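Local coordinates for heavy metal-binding domain-containing protein (Pediococcus pentosaceus, PDB 3QKB) that is of unknown function but belongs to the DUF74 family, may bind heavy metals, and assembles from five chains, at residues Asn54-Leu59 against Lys96-His101. Sequence-based numbering, arbitrary orientation.
Sequences NMFDQL and KFLVVH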
loop_
_atom_site.group_PDB
_atom_site.type_symbol
_atom_site.label_atom_id
_atom_site.label_comp_id
_atom_site.label_asym_id
_atom_site.label_seq_id
_atom_site.Cartn_x
_atom_site.Cartn_y
_atom_site.Cartn_z
ATOM N N ASN A 54 -4.307 -8.207 -17.741
ATOM C CA ASN A 54 -2.949 -8.679 -18.147
ATOM C C ASN A 54 -2.056 -7.605 -18.764
ATOM O O ASN A 54 -0.834 -7.712 -18.768
ATOM C CB ASN A 54 -3.065 -9.861 -19.147
ATOM C CG ASN A 54 -3.872 -9.500 -20.419
ATOM O OD1 ASN A 54 -5.094 -9.328 -20.363
ATOM N ND2 ASN A 54 -3.186 -9.394 -21.556
HETATM N N MSE A 55 -2.681 -6.578 -19.338
HETATM C CA MSE A 55 -1.943 -5.480 -19.936
HETATM C C MSE A 55 -1.247 -4.565 -18.954
HETATM O O MSE A 55 -0.445 -3.730 -19.383
HETATM C CB MSE A 55 -2.856 -4.655 -20.842
HETATM C CG MSE A 55 -3.225 -5.399 -22.136
HETATM SE SE MSE A 55 -4.109 -4.197 -23.278
HETATM C CE MSE A 55 -2.676 -3.860 -24.556
ATOM N N PHE A 56 -1.548 -4.698 -17.651
ATOM C CA PHE A 56 -0.715 -4.100 -16.603
ATOM C C PHE A 56 0.737 -4.587 -16.631
ATOM O O PHE A 56 1.616 -3.869 -16.182
ATOM C CB PHE A 56 -1.281 -4.368 -15.190
ATOM C CG PHE A 56 -2.241 -3.328 -14.702
ATOM C CD1 PHE A 56 -1.771 -2.177 -14.122
ATOM C CD2 PHE A 56 -3.623 -3.509 -14.804
ATOM C CE1 PHE A 56 -2.656 -1.208 -13.647
ATOM C CE2 PHE A 56 -4.518 -2.556 -14.335
ATOM C CZ PHE A 56 -4.047 -1.407 -13.760
ATOM N N ASP A 57 0.978 -5.806 -17.106
ATOM C CA ASP A 57 2.336 -6.375 -17.136
ATOM C C ASP A 57 3.360 -5.411 -17.763
ATOM O O ASP A 57 4.378 -5.079 -17.137
ATOM C CB ASP A 57 2.340 -7.723 -17.893
ATOM C CG ASP A 57 1.641 -8.882 -17.094
ATOM O OD1 ASP A 57 1.200 -8.699 -15.897
ATOM O OD2 ASP A 57 1.544 -9.983 -17.695
ATOM N N GLN A 58 3.021 -4.920 -18.956
ATOM C CA GLN A 58 3.797 -3.888 -19.681
ATOM C C GLN A 58 4.163 -2.707 -18.818
ATOM O O GLN A 58 5.283 -2.201 -18.883
ATOM C CB GLN A 58 2.986 -3.274 -20.831
ATOM C CG GLN A 58 2.432 -4.182 -21.867
ATOM C CD GLN A 58 1.358 -3.491 -22.651
ATOM O OE1 GLN A 58 0.278 -4.055 -22.886
ATOM N NE2 GLN A 58 1.625 -2.242 -23.040
ATOM N N LEU A 59 3.157 -2.210 -18.100
ATOM C CA LEU A 59 3.248 -0.951 -17.395
ATOM C C LEU A 59 4.192 -1.067 -16.205
ATOM O O LEU A 59 4.959 -0.150 -15.938
ATOM C CB LEU A 59 1.851 -0.485 -16.949
ATOM C CG LEU A 59 0.840 -0.134 -18.043
ATOM C CD1 LEU A 59 -0.490 0.159 -17.418
ATOM C CD2 LEU A 59 1.291 1.054 -18.875
ATOM N N LYS A 96 -10.985 2.852 -19.107
ATOM C CA LYS A 96 -10.321 3.479 -20.281
ATOM C C LYS A 96 -8.809 3.575 -20.132
ATOM O O LYS A 96 -8.127 3.450 -21.129
ATOM C CB LYS A 96 -10.897 4.864 -20.555
ATOM C CG LYS A 96 -10.557 5.473 -21.912
ATOM C CD LYS A 96 -11.410 4.841 -23.039
ATOM C CE LYS A 96 -10.956 5.251 -24.457
ATOM N NZ LYS A 96 -11.398 4.227 -25.446
ATOM N N PHE A 97 -8.282 3.830 -18.921
ATOM C CA PHE A 97 -6.827 3.861 -18.701
ATOM C C PHE A 97 -6.397 2.945 -17.566
ATOM O O PHE A 97 -7.060 2.880 -16.522
ATOM C CB PHE A 97 -6.340 5.262 -18.394
ATOM C CG PHE A 97 -6.754 6.268 -19.384
ATOM C CD1 PHE A 97 -6.001 6.486 -20.518
ATOM C CD2 PHE A 97 -7.914 7.011 -19.194
ATOM C CE1 PHE A 97 -6.398 7.432 -21.456
ATOM C CE2 PHE A 97 -8.315 7.963 -20.131
ATOM C CZ PHE A 97 -7.566 8.166 -21.265
ATOM N N LEU A 98 -5.283 2.240 -17.788
ATOM C CA LEU A 98 -4.575 1.503 -16.765
ATOM C C LEU A 98 -3.330 2.321 -16.416
ATOM O O LEU A 98 -2.602 2.723 -17.279
ATOM C CB LEU A 98 -4.192 0.110 -17.277
ATOM C CG LEU A 98 -5.332 -0.798 -17.784
ATOM C CD1 LEU A 98 -4.815 -2.214 -18.123
ATOM C CD2 LEU A 98 -6.495 -0.863 -16.775
ATOM N N VAL A 99 -3.126 2.578 -15.136
ATOM C CA VAL A 99 -2.049 3.430 -14.649
ATOM C C VAL A 99 -1.273 2.679 -13.556
ATOM O O VAL A 99 -1.889 2.124 -12.642
ATOM C CB VAL A 99 -2.634 4.723 -14.039
ATOM C CG1 VAL A 99 -1.500 5.667 -13.477
ATOM C CG2 VAL A 99 -3.540 5.416 -15.068
ATOM N N VAL A 100 0.055 2.626 -13.696
ATOM C CA VAL A 100 0.964 2.183 -12.632
ATOM C C VAL A 100 1.818 3.365 -12.167
ATOM O O VAL A 100 2.293 4.151 -13.001
ATOM C CB VAL A 100 1.905 1.061 -13.126
ATOM C CG1 VAL A 100 3.055 0.834 -12.120
ATOM C CG2 VAL A 100 1.129 -0.206 -13.337
ATOM N N HIS A 101 1.991 3.497 -10.850
ATOM C CA HIS A 101 3.036 4.343 -10.281
ATOM C C HIS A 101 4.009 3.458 -9.576
ATOM O O HIS A 101 3.598 2.656 -8.749
ATOM C CB HIS A 101 2.459 5.310 -9.261
ATOM C CG HIS A 101 1.198 5.947 -9.700
ATOM N ND1 HIS A 101 1.177 6.977 -10.611
ATOM C CD2 HIS A 101 -0.090 5.683 -9.386
ATOM C CE1 HIS A 101 -0.075 7.317 -10.842
ATOM N NE2 HIS A 101 -0.863 6.545 -10.115
#
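Packing of the first turn of helix 56-73 onto one face of the sheet, at strand 94-109, joins the two layers of this DUF74-family beta/alpha fold. The contact is held by apolar side chains, with two backbone carbonyl oxygens among the touching atoms: no hydrogen bond crosses between 54-59 and 96-101, 323 Å² is buried, and L98 and V100 both direct their side chains from the strand toward the helix. F56 and L59 answer them. The F56 ring reaches the strand with one face under L98, whose CB stands 4.1 Å from the ring centroid and 20° off the normal, a CH-pi contact set off toward the CZ rim. Both methyls of L98 also touch this ring, CD2 coming to 3.6 Å from F56 CE2. Along the ring edge, in plane, lie V100 CG2, against CD1, and the backbone oxygen V99 O, 3.6 Å from CE1. L59 lies on the same side of the ring plane as L98, past the rim, its CB 3.7 Å from V100 CG2, so that this one methyl is shared by F56 and L59. With L59 CG anti to the carbonyl carbon (chi1 -65°) and the chain extended at chi2, CD1 lies against L98, 3.7 Å from its CB and next to its carbonyl oxygen, the two side chains crossing at about a right angle. Cutting F56 back to an alanine is likely to leave L98 CB without its ring face and open a gap beside V100 CG2. Neighbouring subunits complete the setting: the F56 ring meets H101 of the third subunit, while H101 of this chain meets F56 of the second, so the helix start is built into the subunit interface as well. M55 adds a lesser contact, its CB 4.1 Å from L98 CD1.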